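Local coordinates for CELL WALL surface anchor family protein (PDB 2X9Z) that forms the repeating backbone of the Streptococcus pneumoniae pilus, a surface-anchored fibre with a probable role in cell adhesion, at residues L183-A188 with K211-K216; G157-T162 with N207-N212. The protein carries 1 engineered substitution. All blocks are in the same frame, centred on the assembly; numbering follows the deposited sequence.

Both contacts lie at one end of a domain consistent with the Cna-B-like fold and share the loop from strand 203-206 to strand 215-219. Contact 1 pairs strands 179-185 and 215-219 of the three-stranded sheet; contact 2 ties the loop to the start of the four-stranded sheet's strand 159-166. Both are partly buried. Contact 1, about 14 Å from the chain centre (centre to centre), has five of ten touching residues buried and one exposed; contact 2, at about 21 Å, has two exposed among six. Paired backbone bonds continued by a glutamine amide hold the first; one backbone bond, one carboxylate-amide bond and a leucine pair hold the second. Leu-183 CD2 meets Leu-209 CD1 at 3.7 Å.

Contact 1 of 2, residues L183-A188 with K211-K216; sequences LVNAQA and KNTEYK. Engineered in segment 183-188: Ala-188 (natural residue Thr).
Val-184 and Lys-216 form an antiparallel hydrogen-bonded pair: Val-184 N donates to Lys-216 O at 2.8 Å, nearly straight at 171°, and Lys-216 N returns a bond to Val-184 O at 2.9 Å, each donor in the plane of the carbonyl it meets. Ala-186 N continues the ladder to Glu-214 O (2.9 Å). Beyond it the backbones part, and a side chain takes over: Gln-187, extended beyond CG, brings OE1 to Glu-214 N at 3.2 Å, in the amide plane with an angle of 177° at the hydrogen. A water bridges this OE1 and Asn-212 O, while NE2 donates to Pro-129 O.

The turn that carries Gln-187 is fixed by Asn-185. Its OD1 receives Gln-187 N in the carbonyl plane, an Asx turn, and from above that plane Ala-188 N, three residues on, which completes an Asx motif; Ala-188 is engineered in place of the natural Thr. Two further waters link Lys-216 NZ to Asn-185 O, through a weak bond, and to Ala-186 O; NZ also forms a salt bridge with Glu-255.

Packing follows the strand faces. Lys-216 CG sits between its backbone N and carbonyl carbon (chi1 56°), and the extended chain runs alongside Val-184, with CE 3.9 Å from Val-184 CG1. From the other face of the pair, Leu-183 CD1 reaches Tyr-215 CB at 3.7 Å. Thr-213 CG2 lies 3.7 Å above one face of the Tyr-215 ring, offset toward its rim; the Thr-213 and Asn-185 side chains cross at about a right angle, CG2 nearest Asn-185 ND2. Asp-210 N donates to the phenol oxygen, tying the ring to the preceding loop. The contact thus pairs the middle strand 179-185 with the outermost strand 215-219 of an antiparallel three-stranded sheet, consistent with a Cna-B-like beta-sandwich.

Contact 2 of 2, residues G157-T162 with N207-N212; sequences GDLTLT and NGLDKN
At the end of a beta-sandwich consistent with the Cna-B-like fold, the loop after strand 203-206 leaves its neighbour, strand 159-166; just before that strand, Gly-157 and Asp-158 still bond the loop. Gly-157 O accepts Leu-209 N at 3.0 Å with an angle of 164° at the hydrogen; Leu-209 N lies in the carbonyl plane of Gly-157, on a lone pair of its oxygen. Gly-208 N is also near this oxygen, but its angle is too poor for a bond. Gly-157 has a positive phi, and a beta carbon there would run into Leu-209 O as well as the preceding carbonyl, so the close approach depends on the missing side chain.

Leu-209 covers the same carbonyl with its CB, 3.4 Å from Gly-157 O. With CG turned anti to the carbonyl carbon, its CD1 meets Leu-159 CB at 3.6 Å. Leu-183 and Tyr-215, from the facing sheet, touch both leucines, so this apolar side belongs to the sandwich interior.

The other side is polar and nearer solvent. Asp-158 and Asn-207 approach obliquely, their carboxylate and amide planes 81° apart. A water donates to Asp-158 OD1 and weakly accepts from Gly-208 N. Asn-207 ND2 gives a 2.8 Å bond to the same Asp-158 OD1, which lies in the amide plane but receives the donor from above the carboxylate plane, 53° out of it.

Contact 1 of 2, residues L183-A188 with K211-K216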
ATOM      1  N   LEU A 183      14.462  -0.207  -2.627  1.00 12.89           N
ATOM      2  CA  LEU A 183      14.319  -0.946  -1.385  1.00 13.44           C
ATOM      3  C   LEU A 183      14.288   0.073  -0.249  1.00 13.53           C
ATOM      4  O   LEU A 183      15.253   0.801  -0.026  1.00 14.54           O
ATOM      5  CB  LEU A 183      15.460  -1.949  -1.204  1.00 15.09           C
ATOM      6  CG  LEU A 183      15.304  -2.883   0.000  1.00 16.53           C
ATOM      7  CD1 LEU A 183      14.128  -3.833  -0.182  1.00 15.93           C
ATOM      8  CD2 LEU A 183      16.587  -3.663   0.266  1.00 21.10           C
ATOM      9  N   VAL A 184      13.158   0.129   0.448  1.00 14.95           N
ATOM     10  CA  VAL A 184      12.900   1.142   1.461  1.00 16.11           C
ATOM     11  C   VAL A 184      12.759   0.461   2.815  1.00 16.40           C
ATOM     12  O   VAL A 184      12.151  -0.602   2.920  1.00 15.90           O
ATOM     13  CB  VAL A 184      11.581   1.886   1.134  1.00 17.24           C
ATOM     14  CG1 VAL A 184      11.313   3.006   2.130  1.00 19.19           C
ATOM     15  CG2 VAL A 184      11.608   2.421  -0.304  1.00 18.32           C
ATOM     16  N   ASN A 185      13.334   1.066   3.848  1.00 17.59           N
ATOM     17  CA  ASN A 185      13.081   0.629   5.213  1.00 18.48           C
ATOM     18  C   ASN A 185      11.599   0.866   5.485  1.00 16.89           C
ATOM     19  O   ASN A 185      11.151   2.008   5.448  1.00 19.40           O
ATOM     20  CB  ASN A 185      13.954   1.432   6.185  1.00 21.12           C
ATOM     21  CG  ASN A 185      13.738   1.040   7.638  1.00 21.78           C
ATOM     22  OD1 ASN A 185      12.619   0.787   8.072  1.00 23.01           O
ATOM     23  ND2 ASN A 185      14.817   1.013   8.401  1.00 22.22           N
ATOM     24  N   ALA A 186      10.835  -0.200   5.726  1.00 15.44           N
ATOM     25  CA  ALA A 186       9.379  -0.089   5.817  1.00 13.64           C
ATOM     26  C   ALA A 186       8.946   0.633   7.084  1.00 13.11           C
ATOM     27  O   ALA A 186       7.838   1.154   7.165  1.00 15.13           O
ATOM     28  CB  ALA A 186       8.731  -1.463   5.737  1.00 14.67           C
ATOM     29  N   GLN A 187       9.835   0.670   8.071  1.00 14.05           N
ATOM     30  CA  GLN A 187       9.495   1.268   9.355  1.00 16.24           C
ATOM     31  C   GLN A 187       9.823   2.753   9.368  1.00 18.00           C
ATOM     32  O   GLN A 187       9.015   3.560   9.824  1.00 20.57           O
ATOM     33  CB  GLN A 187      10.199   0.522  10.493  1.00 16.50           C
ATOM     34  CG  GLN A 187       9.851  -0.965  10.499  1.00 19.90           C
ATOM     35  CD  GLN A 187      10.713  -1.780  11.431  1.00 22.70           C
ATOM     36  OE1 GLN A 187      11.393  -2.722  11.009  1.00 23.61           O
ATOM     37  NE2 GLN A 187      10.691  -1.429  12.708  1.00 22.07           N
ATOM     38  N   ALA A 188      10.989   3.112   8.836  1.00 23.46           N
ATOM     39  CA  ALA A 188      11.489   4.481   8.928  1.00 29.07           C
ATOM     40  C   ALA A 188      11.268   5.314   7.667  1.00 30.42           C
ATOM     41  O   ALA A 188      11.175   6.538   7.742  1.00 32.71           O
ATOM     42  CB  ALA A 188      12.964   4.480   9.311  1.00 32.08           C
ATOM     43  N   LYS A 211      18.814  -8.284   9.489  1.00 28.15           N
ATOM     44  CA  LYS A 211      17.866  -9.393   9.527  1.00 28.17           C
ATOM     45  C   LYS A 211      16.652  -9.109  10.405  1.00 27.55           C
ATOM     46  O   LYS A 211      15.643  -9.811  10.317  1.00 28.36           O
ATOM     47  CB  LYS A 211      18.555 -10.682   9.977  1.00 24.36           C
ATOM     48  N   ASN A 212      16.748  -8.079  11.243  1.00 27.11           N
ATOM     49  CA  ASN A 212      15.661  -7.720  12.152  1.00 28.60           C
ATOM     50  C   ASN A 212      14.850  -6.512  11.686  1.00 29.06           C
ATOM     51  O   ASN A 212      13.995  -6.010  12.417  1.00 31.17           O
ATOM     52  CB  ASN A 212      16.213  -7.458  13.553  1.00 30.64           C
ATOM     53  CG  ASN A 212      16.863  -8.683  14.154  1.00 35.09           C
ATOM     54  OD1 ASN A 212      16.279  -9.765  14.161  1.00 37.10           O
ATOM     55  ND2 ASN A 212      18.080  -8.521  14.660  1.00 37.68           N
ATOM     56  N   THR A 213      15.121  -6.044  10.475  1.00 27.26           N
ATOM     57  CA  THR A 213      14.423  -4.884   9.940  1.00 24.42           C
ATOM     58  C   THR A 213      13.511  -5.313   8.793  1.00 19.86           C
ATOM     59  O   THR A 213      13.884  -6.164   7.986  1.00 19.56           O
ATOM     60  CB  THR A 213      15.428  -3.813   9.451  1.00 25.72           C
ATOM     61  OG1 THR A 213      16.192  -3.335  10.563  1.00 28.19           O
ATOM     62  CG2 THR A 213      14.707  -2.640   8.815  1.00 26.76           C
ATOM     63  N   GLU A 214      12.309  -4.748   8.731  1.00 18.04           N
ATOM     64  CA  GLU A 214      11.419  -4.996   7.599  1.00 15.83           C
ATOM     65  C   GLU A 214      11.659  -3.991   6.492  1.00 16.30           C
ATOM     66  O   GLU A 214      11.751  -2.791   6.752  1.00 17.98           O
ATOM     67  CB  GLU A 214       9.961  -4.926   8.039  1.00 13.94           C
ATOM     68  CG  GLU A 214       9.527  -6.111   8.849  1.00 13.92           C
ATOM     69  CD  GLU A 214       8.061  -6.046   9.185  1.00 15.46           C
ATOM     70  OE1 GLU A 214       7.700  -5.283  10.098  1.00 16.26           O
ATOM     71  OE2 GLU A 214       7.269  -6.739   8.524  1.00 20.23           O
ATOM     72  N   TYR A 215      11.747  -4.492   5.260  1.00 16.41           N
ATOM     73  CA  TYR A 215      11.960  -3.654   4.091  1.00 14.70           C
ATOM     74  C   TYR A 215      10.865  -3.906   3.067  1.00 14.05           C
ATOM     75  O   TYR A 215      10.111  -4.870   3.169  1.00 14.86           O
ATOM     76  CB  TYR A 215      13.299  -3.977   3.426  1.00 15.22           C
ATOM     77  CG  TYR A 215      14.519  -3.834   4.307  1.00 15.86           C
ATOM     78  CD1 TYR A 215      15.256  -2.659   4.317  1.00 18.45           C
ATOM     79  CD2 TYR A 215      14.951  -4.888   5.100  1.00 16.97           C
ATOM     80  CE1 TYR A 215      16.383  -2.529   5.115  1.00 19.71           C
ATOM     81  CE2 TYR A 215      16.074  -4.770   5.899  1.00 18.74           C
ATOM     82  CZ  TYR A 215      16.790  -3.588   5.900  1.00 20.37           C
ATOM     83  OH  TYR A 215      17.910  -3.468   6.687  1.00 23.60           O
ATOM     84  N   LYS A 216      10.790  -3.036   2.070  1.00 13.48           N
ATOM     85  CA  LYS A 216       9.840  -3.221   0.981  1.00 13.36           C
ATOM     86  C   LYS A 216      10.505  -2.794  -0.320  1.00 12.86           C
ATOM     87  O   LYS A 216      11.210  -1.787  -0.350  1.00 13.56           O
ATOM     88  CB  LYS A 216       8.565  -2.404   1.231  1.00 14.61           C
ATOM     89  CG  LYS A 216       8.798  -0.910   1.456  1.00 14.51           C
ATOM     90  CD  LYS A 216       7.510  -0.156   1.831  1.00 15.37           C
ATOM     91  CE  LYS A 216       7.773   1.344   1.968  1.00 16.40           C
ATOM     92  NZ  LYS A 216       6.590   2.107   2.454  1.00 18.02           N
TER
HETATM   93  O   HOH W   1       8.566   3.309   4.742  1.00 19.72           O
HETATM   94  O   HOH W   2       5.887   1.386   5.116  1.00 17.16           O
HETATM   95  O   HOH W   3      11.502  -5.155  11.905  1.00 32.21           O

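Contact 2 of 2, residues G157-T162 with N207-N212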
ATOM      1  N   GLY A 157      21.066 -11.965   5.794  1.00 24.93           N
ATOM      2  CA  GLY A 157      20.962 -10.569   5.414  1.00 24.37           C
ATOM      3  C   GLY A 157      20.645 -10.379   3.943  1.00 23.68           C
ATOM      4  O   GLY A 157      20.786  -9.279   3.409  1.00 23.91           O
ATOM      5  N   ASP A 158      20.212 -11.452   3.287  1.00 23.24           N
ATOM      6  CA  ASP A 158      19.852 -11.395   1.872  1.00 23.45           C
ATOM      7  C   ASP A 158      18.349 -11.237   1.676  1.00 19.82           C
ATOM      8  O   ASP A 158      17.546 -11.835   2.401  1.00 19.26           O
ATOM      9  CB  ASP A 158      20.341 -12.648   1.141  1.00 26.52           C
ATOM     10  CG  ASP A 158      21.856 -12.708   1.031  1.00 31.45           C
ATOM     11  OD1 ASP A 158      22.487 -11.649   0.839  1.00 31.58           O
ATOM     12  OD2 ASP A 158      22.417 -13.821   1.130  1.00 33.88           O
ATOM     13  N   LEU A 159      17.978 -10.432   0.687  1.00 17.17           N
ATOM     14  CA  LEU A 159      16.575 -10.269   0.323  1.00 16.29           C
ATOM     15  C   LEU A 159      16.435 -10.280  -1.198  1.00 14.27           C
ATOM     16  O   LEU A 159      16.993  -9.420  -1.886  1.00 15.79           O
ATOM     17  CB  LEU A 159      16.003  -8.975   0.906  1.00 17.04           C
ATOM     18  CG  LEU A 159      14.516  -8.655   0.704  1.00 16.68           C
ATOM     19  CD1 LEU A 159      13.604  -9.803   1.150  1.00 16.69           C
ATOM     20  CD2 LEU A 159      14.167  -7.373   1.437  1.00 18.47           C
ATOM     21  N   THR A 160      15.714 -11.273  -1.706  1.00 13.47           N
ATOM     22  CA  THR A 160      15.589 -11.499  -3.142  1.00 14.62           C
ATOM     23  C   THR A 160      14.205 -11.138  -3.675  1.00 13.53           C
ATOM     24  O   THR A 160      13.178 -11.564  -3.141  1.00 12.92           O
ATOM     25  CB  THR A 160      15.897 -12.966  -3.499  1.00 16.29           C
ATOM     26  OG1 THR A 160      17.236 -13.278  -3.102  1.00 16.48           O
ATOM     27  CG2 THR A 160      15.749 -13.206  -4.998  1.00 18.15           C
ATOM     28  N   LEU A 161      14.203 -10.349  -4.741  1.00 14.17           N
ATOM     29  CA  LEU A 161      12.998  -9.994  -5.470  1.00 13.47           C
ATOM     30  C   LEU A 161      12.863 -10.893  -6.702  1.00 11.70           C
ATOM     31  O   LEU A 161      13.822 -11.045  -7.468  1.00 12.40           O
ATOM     32  CB  LEU A 161      13.108  -8.533  -5.898  1.00 15.29           C
ATOM     33  CG  LEU A 161      12.050  -7.957  -6.828  1.00 17.66           C
ATOM     34  CD1 LEU A 161      10.720  -7.906  -6.138  1.00 18.93           C
ATOM     35  CD2 LEU A 161      12.467  -6.568  -7.273  1.00 20.98           C
ATOM     36  N   THR A 162      11.689 -11.501  -6.871  1.00 11.85           N
ATOM     37  CA  THR A 162      11.383 -12.273  -8.077  1.00 12.14           C
ATOM     38  C   THR A 162      10.209 -11.601  -8.784  1.00 11.71           C
ATOM     39  O   THR A 162       9.220 -11.247  -8.154  1.00 13.42           O
ATOM     40  CB  THR A 162      11.020 -13.739  -7.751  1.00 16.23           C
ATOM     41  OG1 THR A 162      12.109 -14.366  -7.063  1.00 16.73           O
ATOM     42  CG2 THR A 162      10.716 -14.531  -9.022  1.00 17.55           C
ATOM     43  N   ASN A 207      22.138  -7.687  -0.680  1.00 20.30           N
ATOM     44  CA  ASN A 207      22.863  -8.333   0.404  1.00 23.37           C
ATOM     45  C   ASN A 207      23.160  -7.348   1.531  1.00 25.16           C
ATOM     46  O   ASN A 207      23.002  -6.140   1.362  1.00 26.62           O
ATOM     47  CB  ASN A 207      24.175  -8.934  -0.115  1.00 24.92           C
ATOM     48  CG  ASN A 207      24.039  -9.540  -1.506  1.00 27.30           C
ATOM     49  OD1 ASN A 207      24.579  -9.009  -2.479  1.00 28.87           O
ATOM     50  ND2 ASN A 207      23.335 -10.662  -1.603  1.00 27.32           N
ATOM     51  N   GLY A 208      23.573  -7.870   2.684  1.00 28.57           N
ATOM     52  CA  GLY A 208      24.090  -7.042   3.758  1.00 29.69           C
ATOM     53  C   GLY A 208      23.057  -6.246   4.534  1.00 29.44           C
ATOM     54  O   GLY A 208      23.380  -5.211   5.122  1.00 32.04           O
ATOM     55  N   LEU A 209      21.821  -6.739   4.549  1.00 25.94           N
ATOM     56  CA  LEU A 209      20.720  -6.064   5.229  1.00 24.37           C
ATOM     57  C   LEU A 209      20.610  -6.490   6.691  1.00 25.43           C
ATOM     58  O   LEU A 209      21.241  -7.458   7.118  1.00 26.99           O
ATOM     59  CB  LEU A 209      19.399  -6.326   4.491  1.00 21.58           C
ATOM     60  CG  LEU A 209      19.347  -5.804   3.054  1.00 20.82           C
ATOM     61  CD1 LEU A 209      18.167  -6.386   2.286  1.00 19.87           C
ATOM     62  CD2 LEU A 209      19.306  -4.284   3.064  1.00 23.20           C
ATOM     63  N   ASP A 210      19.812  -5.754   7.458  1.00 26.23           N
ATOM     64  CA  ASP A 210      19.592  -6.069   8.865  1.00 28.10           C
ATOM     65  C   ASP A 210      18.479  -7.105   8.975  1.00 27.87           C
ATOM     66  O   ASP A 210      17.341  -6.841   8.597  1.00 26.54           O
ATOM     67  CB  ASP A 210      19.238  -4.796   9.637  1.00 30.40           C
ATOM     68  CG  ASP A 210      18.839  -5.066  11.079  1.00 36.08           C
ATOM     69  OD1 ASP A 210      18.974  -6.216  11.548  1.00 36.98           O
ATOM     70  OD2 ASP A 210      18.385  -4.117  11.747  1.00 40.90           O
ATOM     71  N   LYS A 211      18.814  -8.284   9.489  1.00 28.15           N
ATOM     72  CA  LYS A 211      17.866  -9.393   9.527  1.00 28.17           C
ATOM     73  C   LYS A 211      16.652  -9.109  10.405  1.00 27.55           C
ATOM     74  O   LYS A 211      15.643  -9.811  10.317  1.00 28.36           O
ATOM     75  CB  LYS A 211      18.555 -10.682   9.977  1.00 24.36           C
ATOM     76  N   ASN A 212      16.748  -8.079  11.243  1.00 27.11           N
ATOM     77  CA  ASN A 212      15.661  -7.720  12.152  1.00 28.60           C
ATOM     78  C   ASN A 212      14.850  -6.512  11.686  1.00 29.06           C
ATOM     79  O   ASN A 212      13.995  -6.010  12.417  1.00 31.17           O
ATOM     80  CB  ASN A 212      16.213  -7.458  13.553  1.00 30.64           C
ATOM     81  CG  ASN A 212      16.863  -8.683  14.154  1.00 35.09           C
ATOM     82  OD1 ASN A 212      16.279  -9.765  14.161  1.00 37.10           O
ATOM     83  ND2 ASN A 212      18.080  -8.521  14.660  1.00 37.68           N
TER
HETATM   84  O   HOH W   4      23.964 -11.263   2.846  1.00 30.83           O